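Local atomic coordinates of maternal protein tudor (Drosophila melanogaster, PDB entry 4Q5W), a protein that binds proteins in a methylation-dependent way, is required for primordial germ cell formation and abdominal segmentation, and may act in piRNA metabolism, this chain being its ninth extended Tudor domain. Residues I7-V11 against D83-T87; L40-T44 against K92-P97; L72-Y77 against V89-L93; L124-F129 against L170-V174; V139-E143 against V154-K159. One frame throughout, in Å; residues are numbered along the deposited sequence.

Contact 1. Residues I7-V11 against D83-T87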
# COMPACT_ATOMS: atom_id res chain seq x y z
N ILE A 7 6.68 7.20 1.31
CA ILE A 7 6.15 6.44 2.45
C ILE A 7 5.49 5.16 1.96
O ILE A 7 4.63 5.20 1.07
CB ILE A 7 5.10 7.24 3.22
CG1 ILE A 7 5.72 8.48 3.85
CG2 ILE A 7 4.44 6.37 4.29
CD1 ILE A 7 4.70 9.40 4.48
N ILE A 8 5.90 4.03 2.52
CA ILE A 8 5.28 2.76 2.15
C ILE A 8 3.94 2.62 2.86
O ILE A 8 3.85 2.70 4.09
CB ILE A 8 6.21 1.57 2.46
CG1 ILE A 8 7.44 1.67 1.54
CG2 ILE A 8 5.49 0.23 2.25
CD1 ILE A 8 8.52 0.64 1.82
N THR A 9 2.89 2.46 2.05
CA THR A 9 1.52 2.40 2.56
C THR A 9 0.91 0.99 2.53
O THR A 9 -0.05 0.72 3.25
CB THR A 9 0.59 3.39 1.81
OG1 THR A 9 0.75 3.23 0.40
CG2 THR A 9 0.92 4.81 2.20
N HIS A 10 1.48 0.09 1.73
CA HIS A 10 1.01 -1.30 1.71
C HIS A 10 2.02 -2.23 1.08
O HIS A 10 2.58 -1.94 0.03
CB HIS A 10 -0.31 -1.45 0.93
CG HIS A 10 -0.79 -2.87 0.85
ND1 HIS A 10 -1.22 -3.58 1.96
CD2 HIS A 10 -0.91 -3.72 -0.20
CE1 HIS A 10 -1.57 -4.80 1.60
NE2 HIS A 10 -1.39 -4.91 0.29
N VAL A 11 2.22 -3.38 1.71
CA VAL A 11 3.09 -4.39 1.13
C VAL A 11 2.30 -5.63 0.76
O VAL A 11 1.73 -6.28 1.62
CB VAL A 11 4.19 -4.80 2.12
CG1 VAL A 11 5.01 -5.97 1.55
CG2 VAL A 11 5.08 -3.61 2.40
N ASP A 83 -5.65 4.88 -3.00
CA ASP A 83 -4.58 5.82 -2.71
C ASP A 83 -3.51 5.19 -1.84
O ASP A 83 -2.42 5.75 -1.73
CB ASP A 83 -5.13 7.11 -2.09
CG ASP A 83 -5.94 7.92 -3.10
OD1 ASP A 83 -5.52 7.97 -4.28
OD2 ASP A 83 -6.98 8.50 -2.71
N TYR A 84 -3.80 4.02 -1.27
CA TYR A 84 -2.89 3.40 -0.30
C TYR A 84 -2.46 1.99 -0.68
O TYR A 84 -1.29 1.61 -0.48
CB TYR A 84 -3.53 3.39 1.10
CG TYR A 84 -3.77 4.77 1.64
CD1 TYR A 84 -4.89 5.51 1.26
CD2 TYR A 84 -2.85 5.37 2.49
CE1 TYR A 84 -5.10 6.79 1.75
CE2 TYR A 84 -3.06 6.64 2.97
CZ TYR A 84 -4.19 7.34 2.59
OH TYR A 84 -4.39 8.62 3.08
N GLY A 85 -3.39 1.20 -1.21
CA GLY A 85 -3.06 -0.13 -1.69
C GLY A 85 -3.63 -1.29 -0.90
O GLY A 85 -3.77 -2.39 -1.45
N ASN A 86 -3.94 -1.08 0.37
CA ASN A 86 -4.52 -2.13 1.19
C ASN A 86 -5.96 -2.42 0.81
O ASN A 86 -6.60 -1.61 0.14
CB ASN A 86 -4.40 -1.82 2.69
CG ASN A 86 -5.08 -0.52 3.08
OD1 ASN A 86 -4.79 0.53 2.51
ND2 ASN A 86 -6.00 -0.59 4.04
N THR A 87 -6.44 -3.60 1.20
CA THR A 87 -7.80 -4.00 0.89
C THR A 87 -8.62 -4.17 2.16
O THR A 87 -8.09 -4.29 3.26
CB THR A 87 -7.84 -5.32 0.08
OG1 THR A 87 -7.45 -6.42 0.92
CG2 THR A 87 -6.94 -5.25 -1.13
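T9 OG1 gives its hydroxyl hydrogen to Y84 O at 2.7 Å, meeting a lone pair in the plane of that carbonyl (C=O...O angle 125°). The torsion of T9 (chi1 50°) sets the hydroxyl between its own backbone N and carbonyl carbon, which turns it toward the loop 83-87. There T9 CG2 also rests obliquely against the Y84 ring, at 3.8 Å from CD2. Threonine suits the place because one branch bonds while the other packs. H10 follows at a classic beta bulge, where T9 and H10 both face Y18. The imidazole lies over the backbone of G85 and N86: N86 CA stands 3.8 Å from the ring centroid, a CH-pi contact over the face. A CB at G85 would crowd H10 CB and press on the preceding carbonyl O, which suits glycine. H10 NE2 is hydrogen-bonded to E12 OE1, a carboxylate that would tend to favour the protonated imidazole. As in related Tudor domains, Y84, whose ring meets Y64, and N86 of this D-Y-G-N loop probably belong to the methylarginine pocket. The chemistry implies that strand 5-11 steadies the loop by one hydrogen bond and a histidine held between E12 and peptide groups.

Contact 2. Residues L40-T44 against K92-P97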
# COMPACT_ATOMS: atom_id res chain seq x y z
N LEU A 40 -21.06 12.48 2.43
CA LEU A 40 -20.95 11.71 1.19
C LEU A 40 -22.28 11.04 0.89
O LEU A 40 -23.09 10.84 1.79
CB LEU A 40 -19.87 10.65 1.33
CG LEU A 40 -18.44 11.19 1.42
CD1 LEU A 40 -17.54 10.17 2.06
CD2 LEU A 40 -17.93 11.57 0.04
N GLN A 41 -22.52 10.69 -0.37
CA GLN A 41 -23.82 10.14 -0.75
C GLN A 41 -23.77 8.62 -0.89
O GLN A 41 -23.05 8.10 -1.73
CB GLN A 41 -24.31 10.75 -2.06
CG GLN A 41 -24.34 12.27 -2.10
CD GLN A 41 -25.42 12.88 -1.22
OE1 GLN A 41 -25.31 14.04 -0.80
NE2 GLN A 41 -26.47 12.11 -0.95
N PRO A 42 -24.55 7.90 -0.06
CA PRO A 42 -24.58 6.45 -0.22
C PRO A 42 -25.09 6.04 -1.60
O PRO A 42 -25.94 6.72 -2.17
CB PRO A 42 -25.57 5.99 0.86
CG PRO A 42 -25.57 7.10 1.88
CD PRO A 42 -25.37 8.36 1.08
N LYS A 43 -24.55 4.96 -2.13
CA LYS A 43 -25.05 4.41 -3.38
C LYS A 43 -26.48 3.91 -3.20
O LYS A 43 -26.90 3.64 -2.07
CB LYS A 43 -24.15 3.26 -3.86
CG LYS A 43 -22.78 3.74 -4.34
CD LYS A 43 -22.09 2.67 -5.18
CE LYS A 43 -22.79 2.47 -6.52
NZ LYS A 43 -22.69 3.71 -7.36
N THR A 44 -27.23 3.82 -4.30
CA THR A 44 -28.62 3.38 -4.26
C THR A 44 -28.85 2.06 -5.01
O THR A 44 -29.99 1.60 -5.15
CB THR A 44 -29.57 4.44 -4.83
OG1 THR A 44 -29.19 4.75 -6.18
CG2 THR A 44 -29.53 5.71 -3.99
N LYS A 92 -21.14 -1.03 2.80
CA LYS A 92 -21.75 0.21 2.34
C LYS A 92 -20.79 0.99 1.43
O LYS A 92 -19.61 1.12 1.73
CB LYS A 92 -22.16 1.09 3.52
CG LYS A 92 -22.89 2.35 3.12
CD LYS A 92 -23.30 3.14 4.35
CE LYS A 92 -24.13 4.36 3.98
NZ LYS A 92 -24.49 5.16 5.19
N LEU A 93 -21.32 1.50 0.33
CA LEU A 93 -20.52 2.23 -0.64
C LEU A 93 -21.08 3.63 -0.80
O LEU A 93 -22.30 3.83 -0.72
CB LEU A 93 -20.57 1.53 -2.00
CG LEU A 93 -20.08 0.08 -2.04
CD1 LEU A 93 -20.24 -0.48 -3.44
CD2 LEU A 93 -18.62 -0.02 -1.58
N TYR A 94 -20.19 4.59 -1.05
CA TYR A 94 -20.60 5.96 -1.32
C TYR A 94 -20.14 6.34 -2.73
O TYR A 94 -19.18 5.76 -3.25
CB TYR A 94 -20.00 6.93 -0.30
CG TYR A 94 -20.37 6.65 1.13
CD1 TYR A 94 -19.64 5.74 1.89
CD2 TYR A 94 -21.45 7.29 1.73
CE1 TYR A 94 -19.97 5.48 3.20
CE2 TYR A 94 -21.79 7.03 3.04
CZ TYR A 94 -21.05 6.13 3.77
OH TYR A 94 -21.38 5.87 5.07
N GLU A 95 -20.82 7.31 -3.33
CA GLU A 95 -20.43 7.82 -4.64
C GLU A 95 -19.11 8.58 -4.52
O GLU A 95 -18.88 9.27 -3.54
CB GLU A 95 -21.50 8.76 -5.21
CG GLU A 95 -22.91 8.22 -5.19
CD GLU A 95 -23.15 7.09 -6.19
OE1 GLU A 95 -22.23 6.75 -6.95
OE2 GLU A 95 -24.28 6.55 -6.21
N LEU A 96 -18.27 8.46 -5.53
CA LEU A 96 -17.06 9.27 -5.61
C LEU A 96 -17.41 10.67 -6.12
O LEU A 96 -17.94 10.82 -7.22
CB LEU A 96 -16.05 8.63 -6.55
CG LEU A 96 -14.74 9.40 -6.73
CD1 LEU A 96 -13.92 9.30 -5.45
CD2 LEU A 96 -13.97 8.86 -7.92
N PRO A 97 -17.12 11.70 -5.31
CA PRO A 97 -17.41 13.07 -5.76
C PRO A 97 -16.71 13.37 -7.08
O PRO A 97 -15.58 12.90 -7.30
CB PRO A 97 -16.83 13.93 -4.64
CG PRO A 97 -16.95 13.07 -3.41
CD PRO A 97 -16.65 11.67 -3.91
O HOH W 1 -20.53 10.88 -2.23
O HOH W 2 -26.17 7.63 -4.86
O HOH W 3 -25.82 4.55 -6.67
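L40 is the bump that fills the angle between Y94 and P97: its CB lies 3.7 Å from Y94 CD2, while its CD2 methyl reaches the P97 ring at CG, 3.9 Å away and crossing it at about a right angle. L35, V54 and F63 back this hollow. Next along, the puckered ring of P42 meets the same CD2-CE2 side of Y94 a little further out, its CG touching CE2. The extended chain of K92 runs beside the proline, pointing the same way, with CE 3.7 Å from P42 CG. Proline, with no N-H, suits the position, because its nitrogen faces the Y94 ring at CD2. On either side of it the backbones do bond: E95 N to Q41 O and K43 N to L93 O, both 2.9 Å. K43 then folds over L93, bent at chi3 (69°) and chi4 (65°), with CD on L93 CB at 3.7 Å and NZ in a salt bridge to E95 OE1 at 3.1 Å, on the syn side but 32° out of the carboxylate plane. E95 OE2 takes hydrogen bonds from two waters, which continue to P42 O and to T44 N. With an alanine at E95, the K43 ammonium is likely to lose its mate and both waters a common acceptor. Another water joins Q41 N to E95 O. A single P42-Y94 beta bridge thus lays the loop after helix 25-37 along loop 92-97, at the edge of the SH3-like barrel of the Tudor domain, where Y94 also bonds to V54 of strand 52-56.

Contact 3. Residues L72-Y77 against V89-L93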
# COMPACT_ATOMS: atom_id res chain seq x y z
N LEU A 72 -19.24 -9.61 -3.11
CA LEU A 72 -19.39 -10.74 -2.20
C LEU A 72 -20.84 -11.04 -1.89
O LEU A 72 -21.74 -10.28 -2.26
CB LEU A 72 -18.63 -10.46 -0.90
CG LEU A 72 -17.13 -10.24 -1.05
CD1 LEU A 72 -16.53 -9.78 0.26
CD2 LEU A 72 -16.47 -11.51 -1.53
N GLU A 73 -21.07 -12.15 -1.19
CA GLU A 73 -22.41 -12.47 -0.72
C GLU A 73 -22.79 -11.54 0.43
O GLU A 73 -21.94 -10.83 0.97
CB GLU A 73 -22.47 -13.93 -0.26
CG GLU A 73 -22.17 -14.95 -1.36
CD GLU A 73 -23.22 -14.98 -2.46
OE1 GLU A 73 -24.34 -14.44 -2.25
OE2 GLU A 73 -22.94 -15.55 -3.53
N ASP A 74 -24.08 -11.54 0.78
CA ASP A 74 -24.61 -10.71 1.87
C ASP A 74 -24.39 -9.22 1.63
O ASP A 74 -24.26 -8.44 2.58
CB ASP A 74 -24.03 -11.14 3.22
CG ASP A 74 -24.62 -12.45 3.71
OD1 ASP A 74 -24.10 -13.52 3.33
OD2 ASP A 74 -25.59 -12.41 4.49
N ASP A 75 -24.37 -8.83 0.36
CA ASP A 75 -24.21 -7.43 -0.03
C ASP A 75 -22.94 -6.79 0.53
O ASP A 75 -22.93 -5.61 0.90
CB ASP A 75 -25.44 -6.62 0.36
CG ASP A 75 -26.61 -6.85 -0.58
OD1 ASP A 75 -26.70 -7.97 -1.13
OD2 ASP A 75 -27.42 -5.92 -0.77
N GLN A 76 -21.87 -7.57 0.58
CA GLN A 76 -20.56 -7.03 0.97
C GLN A 76 -19.67 -6.90 -0.26
O GLN A 76 -19.94 -7.51 -1.29
CB GLN A 76 -19.91 -7.91 2.03
CG GLN A 76 -20.64 -7.90 3.36
CD GLN A 76 -19.79 -8.42 4.49
OE1 GLN A 76 -19.22 -9.51 4.41
NE2 GLN A 76 -19.67 -7.63 5.56
N TYR A 77 -18.61 -6.11 -0.13
CA TYR A 77 -17.66 -5.92 -1.22
C TYR A 77 -16.25 -5.97 -0.66
O TYR A 77 -16.00 -5.40 0.41
CB TYR A 77 -17.84 -4.55 -1.87
CG TYR A 77 -19.21 -4.29 -2.44
CD1 TYR A 77 -19.45 -4.44 -3.80
CD2 TYR A 77 -20.26 -3.87 -1.63
CE1 TYR A 77 -20.70 -4.19 -4.33
CE2 TYR A 77 -21.52 -3.63 -2.16
CZ TYR A 77 -21.73 -3.78 -3.51
OH TYR A 77 -22.96 -3.53 -4.06
N VAL A 89 -13.05 -5.14 3.58
CA VAL A 89 -14.40 -5.57 3.24
C VAL A 89 -15.41 -4.65 3.90
O VAL A 89 -15.37 -4.45 5.12
CB VAL A 89 -14.66 -7.02 3.67
CG1 VAL A 89 -16.14 -7.35 3.55
CG2 VAL A 89 -13.82 -7.97 2.85
N VAL A 90 -16.31 -4.10 3.09
CA VAL A 90 -17.29 -3.15 3.57
C VAL A 90 -18.69 -3.60 3.17
O VAL A 90 -18.86 -4.48 2.31
CB VAL A 90 -17.03 -1.75 2.99
CG1 VAL A 90 -15.60 -1.30 3.30
CG2 VAL A 90 -17.27 -1.75 1.50
N ASP A 91 -19.71 -3.03 3.80
CA ASP A 91 -21.08 -3.36 3.45
C ASP A 91 -21.85 -2.14 2.97
O ASP A 91 -23.06 -2.21 2.75
CB ASP A 91 -21.80 -4.05 4.61
CG ASP A 91 -21.97 -3.16 5.82
OD1 ASP A 91 -21.41 -2.05 5.83
OD2 ASP A 91 -22.67 -3.59 6.77
N LYS A 92 -21.14 -1.03 2.80
CA LYS A 92 -21.75 0.21 2.34
C LYS A 92 -20.79 0.99 1.43
O LYS A 92 -19.61 1.12 1.73
CB LYS A 92 -22.16 1.09 3.52
CG LYS A 92 -22.89 2.35 3.12
CD LYS A 92 -23.30 3.14 4.35
CE LYS A 92 -24.13 4.36 3.98
NZ LYS A 92 -24.49 5.16 5.19
N LEU A 93 -21.32 1.50 0.33
CA LEU A 93 -20.52 2.23 -0.64
C LEU A 93 -21.08 3.63 -0.80
O LEU A 93 -22.30 3.83 -0.72
CB LEU A 93 -20.57 1.53 -2.00
CG LEU A 93 -20.08 0.08 -2.04
CD1 LEU A 93 -20.24 -0.48 -3.44
CD2 LEU A 93 -18.62 -0.02 -1.58
O HOH W 4 -24.39 -3.48 0.65
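Y77 and V90 are joined by a pair of backbone hydrogen bonds, Y77 N to V90 O at 2.9 Å and V90 N to Y77 O at 3.0 Å, which make them an antiparallel hydrogen-bonded pair. Each carbonyl of the pair is also approached by a CA-H group: Q76 CA comes to V90 O and V89 CA to Y77 O, both at 3.3 Å. Beyond the strand end the direct bonding stops, and a water takes over by donating to D75 O and D91 O. This is the open end of the hairpin formed by strands 77-81 and 87-90 in the antiparallel Tudor sheet. The chain enters it through a tight turn in which D74 and D75 both have left-handed backbone angles and L72 N bonds to Q76 O. Aromatic contact comes next. L93 CD1 sits over the centre of the Y77 ring, 3.6 Å from the centroid and 11° off its normal, a CH-pi contact with the pi cloud that suits leucine, whose branch reaches the ring centre. The chi1 of Y77 (-58°) places CG beside its backbone N, and the phenol runs across L93 at about a right angle to where Y77 OH accepts a hydrogen bond from A47 N. Tyrosine thus serves both a buried apolar face and a polar tip. The remaining van der Waals contacts are looser. L72 CD1 meets V89 CG1 at 4.1 Å, and the same valine methyl lies against the amide end of Q76, 3.9 Å from OE1. Y77 CB stands 4.4 Å from V90 CG2, on the side of the sheet where I68 touches Y77 and V55 touches V90.

Contact 4. Residues L124-F129 against L170-V174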
# COMPACT_ATOMS: atom_id res chain seq x y z
N LEU A 124 7.78 -15.46 6.68
CA LEU A 124 8.83 -14.93 7.55
C LEU A 124 9.40 -13.62 7.00
O LEU A 124 9.68 -12.68 7.74
CB LEU A 124 9.94 -15.97 7.73
CG LEU A 124 11.20 -15.52 8.49
CD1 LEU A 124 10.88 -15.01 9.87
CD2 LEU A 124 12.15 -16.71 8.58
N THR A 125 9.56 -13.57 5.69
CA THR A 125 10.07 -12.38 5.05
C THR A 125 9.11 -11.22 5.26
O THR A 125 9.53 -10.12 5.59
CB THR A 125 10.30 -12.59 3.54
OG1 THR A 125 11.36 -13.55 3.35
CG2 THR A 125 10.68 -11.27 2.84
N LEU A 126 7.82 -11.47 5.09
CA LEU A 126 6.86 -10.37 5.19
C LEU A 126 6.68 -9.85 6.61
O LEU A 126 6.54 -8.64 6.82
CB LEU A 126 5.53 -10.74 4.54
CG LEU A 126 5.67 -10.84 3.02
CD1 LEU A 126 4.30 -10.87 2.35
CD2 LEU A 126 6.55 -9.72 2.45
N THR A 127 6.71 -10.73 7.60
CA THR A 127 6.60 -10.29 8.99
C THR A 127 7.86 -9.53 9.43
O THR A 127 7.78 -8.54 10.17
CB THR A 127 6.26 -11.46 9.97
OG1 THR A 127 6.03 -10.94 11.28
CG2 THR A 127 7.38 -12.49 10.01
N THR A 128 9.02 -10.00 8.97
CA THR A 128 10.27 -9.31 9.26
C THR A 128 10.28 -7.94 8.58
O THR A 128 10.71 -6.96 9.18
CB THR A 128 11.49 -10.14 8.83
OG1 THR A 128 11.38 -11.44 9.43
CG2 THR A 128 12.81 -9.49 9.28
N PHE A 129 9.78 -7.87 7.35
CA PHE A 129 9.74 -6.62 6.60
C PHE A 129 8.81 -5.63 7.32
O PHE A 129 9.13 -4.45 7.46
CB PHE A 129 9.23 -6.92 5.18
CG PHE A 129 9.38 -5.78 4.19
CD1 PHE A 129 10.20 -4.68 4.45
CD2 PHE A 129 8.70 -5.84 2.98
CE1 PHE A 129 10.32 -3.65 3.52
CE2 PHE A 129 8.82 -4.81 2.04
CZ PHE A 129 9.62 -3.72 2.31
N LEU A 170 17.11 -7.17 4.98
CA LEU A 170 15.98 -8.10 5.12
C LEU A 170 16.44 -9.53 4.87
O LEU A 170 16.05 -10.45 5.59
CB LEU A 170 14.86 -7.73 4.16
CG LEU A 170 13.57 -8.52 4.31
CD1 LEU A 170 13.00 -8.40 5.73
CD2 LEU A 170 12.55 -8.04 3.29
N GLN A 171 17.29 -9.71 3.87
CA GLN A 171 17.86 -11.03 3.61
C GLN A 171 18.65 -11.53 4.82
O GLN A 171 18.53 -12.70 5.21
CB GLN A 171 18.78 -11.01 2.40
CG GLN A 171 18.06 -10.88 1.08
CD GLN A 171 19.03 -10.77 -0.07
OE1 GLN A 171 19.30 -11.74 -0.78
NE2 GLN A 171 19.57 -9.57 -0.28
N LYS A 172 19.45 -10.64 5.39
CA LYS A 172 20.28 -10.96 6.54
C LYS A 172 19.46 -11.40 7.75
O LYS A 172 19.77 -12.41 8.38
CB LYS A 172 21.19 -9.78 6.91
CG LYS A 172 22.11 -10.08 8.09
CD LYS A 172 23.14 -9.00 8.30
CE LYS A 172 22.55 -7.76 8.92
NZ LYS A 172 23.60 -6.73 9.16
N LEU A 173 18.42 -10.63 8.08
CA LEU A 173 17.54 -10.95 9.21
C LEU A 173 16.79 -12.28 9.05
O LEU A 173 16.65 -13.02 10.01
CB LEU A 173 16.53 -9.84 9.47
CG LEU A 173 17.05 -8.47 9.93
CD1 LEU A 173 15.89 -7.53 10.23
CD2 LEU A 173 17.96 -8.59 11.16
N VAL A 174 16.30 -12.55 7.84
CA VAL A 174 15.58 -13.79 7.58
C VAL A 174 16.53 -14.99 7.68
O VAL A 174 16.22 -15.99 8.31
CB VAL A 174 14.88 -13.76 6.19
CG1 VAL A 174 14.37 -15.16 5.80
CG2 VAL A 174 13.74 -12.75 6.19
O HOH W 5 13.52 -12.88 10.58
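L170 lays its two methyls against three residues of helix 122-134. CD1 nears F129 N at 3.6 Å and T128 CG2 at 3.7 Å; CD2 lies 3.8 Å from T125 CG2 and also touches F129 CB. Its chi1 of -173° carries CG away from the backbone N and toward helix 122-134, and a branched leucine suits a site with neighbours on two sides. The local helix axes pass 9.8 Å apart with an angle of 116° between their directions, a steep crossing of two helices in what is consistent with the staphylococcal-nuclease-like part of an extended Tudor domain; F118 of helix 116-120 touches both T125 and L170. L173 follows, with its CB 3.7 Å from T128 CG2. The hydroxyl of that threonine points back to its own helix, where T128 OG1 bonds to L124 O at 2.7 Å, on the opposite face of this carbonyl from T128 N. A valine at T128 would probably leave the water bound to its hydroxyl without that partner and strip L124 O of its second donor. The same water also bonds weakly to L173 O. V174 comes last: CG1 slides past L124 CD2 at 3.9 Å, while CG2 rests 3.8 Å from T125 OG1, whose hydrogen bond goes to N121 O.

Contact 5. Residues V139-E143 against V154-K159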
# COMPACT_ATOMS: atom_id res chain seq x y z
N VAL A 139 8.86 5.34 6.18
CA VAL A 139 9.52 6.39 5.40
C VAL A 139 10.85 5.90 4.85
O VAL A 139 11.72 5.49 5.62
CB VAL A 139 9.74 7.68 6.21
CG1 VAL A 139 10.05 8.85 5.29
CG2 VAL A 139 8.51 7.99 7.05
N VAL A 140 11.01 5.97 3.52
CA VAL A 140 12.15 5.41 2.82
C VAL A 140 12.72 6.33 1.75
O VAL A 140 12.00 7.12 1.13
CB VAL A 140 11.79 4.07 2.12
CG1 VAL A 140 11.59 2.97 3.14
CG2 VAL A 140 10.54 4.23 1.24
N ALA A 141 14.02 6.21 1.54
CA ALA A 141 14.65 6.79 0.37
C ALA A 141 14.56 5.78 -0.75
O ALA A 141 14.70 4.57 -0.54
CB ALA A 141 16.10 7.17 0.66
N VAL A 142 14.30 6.27 -1.96
CA VAL A 142 14.08 5.38 -3.09
C VAL A 142 15.06 5.66 -4.22
O VAL A 142 15.22 6.80 -4.65
CB VAL A 142 12.63 5.54 -3.65
CG1 VAL A 142 12.38 4.58 -4.82
CG2 VAL A 142 11.62 5.35 -2.55
N GLU A 143 15.77 4.63 -4.66
CA GLU A 143 16.61 4.72 -5.85
C GLU A 143 16.11 3.73 -6.90
O GLU A 143 15.82 2.58 -6.57
CB GLU A 143 18.06 4.40 -5.48
CG GLU A 143 18.97 4.14 -6.67
CD GLU A 143 20.40 3.90 -6.26
OE1 GLU A 143 20.79 4.38 -5.18
OE2 GLU A 143 21.14 3.23 -7.02
N VAL A 154 13.36 -1.07 -7.47
CA VAL A 154 13.96 0.00 -6.68
C VAL A 154 14.80 -0.54 -5.54
O VAL A 154 14.66 -1.70 -5.14
CB VAL A 154 12.89 0.89 -6.04
CG1 VAL A 154 12.05 1.60 -7.11
CG2 VAL A 154 12.02 0.05 -5.13
N ARG A 155 15.68 0.32 -5.02
CA ARG A 155 16.39 0.06 -3.78
C ARG A 155 15.84 0.97 -2.71
O ARG A 155 15.72 2.17 -2.92
CB ARG A 155 17.88 0.36 -3.92
CG ARG A 155 18.65 -0.67 -4.71
CD ARG A 155 20.13 -0.38 -4.59
NE ARG A 155 20.85 -0.93 -5.73
CZ ARG A 155 21.02 -0.28 -6.87
NH1 ARG A 155 20.55 0.95 -7.00
NH2 ARG A 155 21.68 -0.85 -7.87
N LEU A 156 15.50 0.41 -1.55
CA LEU A 156 14.90 1.19 -0.47
C LEU A 156 15.85 1.29 0.71
O LEU A 156 16.46 0.31 1.11
CB LEU A 156 13.60 0.53 -0.01
CG LEU A 156 12.56 0.26 -1.11
CD1 LEU A 156 11.42 -0.58 -0.54
CD2 LEU A 156 12.04 1.56 -1.69
N THR A 157 15.97 2.49 1.27
CA THR A 157 16.80 2.75 2.44
C THR A 157 15.92 3.43 3.50
O THR A 157 15.14 4.31 3.15
CB THR A 157 17.97 3.69 2.06
OG1 THR A 157 18.68 3.15 0.93
CG2 THR A 157 18.94 3.85 3.21
N THR A 158 16.03 3.04 4.77
CA THR A 158 15.21 3.70 5.79
C THR A 158 15.59 5.17 5.83
O THR A 158 16.77 5.52 5.81
CB THR A 158 15.37 3.07 7.18
OG1 THR A 158 16.73 3.19 7.62
CG2 THR A 158 14.95 1.61 7.16
N LYS A 159 14.58 6.04 5.85
CA LYS A 159 14.82 7.48 5.82
C LYS A 159 15.07 7.97 7.24
O LYS A 159 14.32 8.79 7.77
CB LYS A 159 13.63 8.21 5.19
CG LYS A 159 13.97 9.64 4.75
CD LYS A 159 15.02 9.61 3.66
CE LYS A 159 15.48 11.01 3.27
NZ LYS A 159 16.68 10.96 2.37
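V142 divides its two methyls between V154 and L156 of the partner strand. With chi1 at -179°, CG1 faces V154 CG1 at 3.8 Å and CG2 lies 3.9 Å from L156 CD2, the valine and leucine standing side by side and pointing the same way. V142, L156 and V154 share one apolar face, to which V140 CG2 adds. The other face carries A141, T157, E143 and R155. A141 is small enough for the long chain of K159 to pass: bent at chi2 (64°), K159 brings CD to 4.0 Å from A141 CB, while its CB packs on V139 CG1 at 3.6 Å. E143, extended beyond CG, runs alongside R155 to form a salt bridge, but E143 has two conformers and the deposited spacing is implausibly short, so its fine geometry is doubtful. Two backbone bonds each at A141/T157 and E143/R155, and one from K159 N to V139 O, hold the strands. The hairpin belongs to the five-stranded sheet, consistent with the nuclease-like (OB-type) part of an extended Tudor domain: strand 139-144 bonds to strand 5-11 and strand 153-158 to strand 108-112, and the apolar face meets I8, I17, L19 and F21, and I166 of helix 166-182.

Contacts 2 and 3 share K92 and L93 and belong to the Tudor barrel, whereas contacts 4 and 5 lie in what is probably the nuclease-like part, contact 5 nested in the loop closed by contact 4. Contact 1 joins the two: its loop 83-87 comes from the Tudor sheet, while on strand 5-11 I8 packs on V140 and L156 of contact 5 and V11 on L126 and F129 of contact 4. Contacts 1 and 2 are surface contacts, the first with a single hydrogen bond and a CH-pi contact, the second with a salt bridge and waters. The others are partly buried: contact 3 mixes strand pairing with CH-pi, contact 5 is mainly strand pairing, and contact 4 side-chain packing.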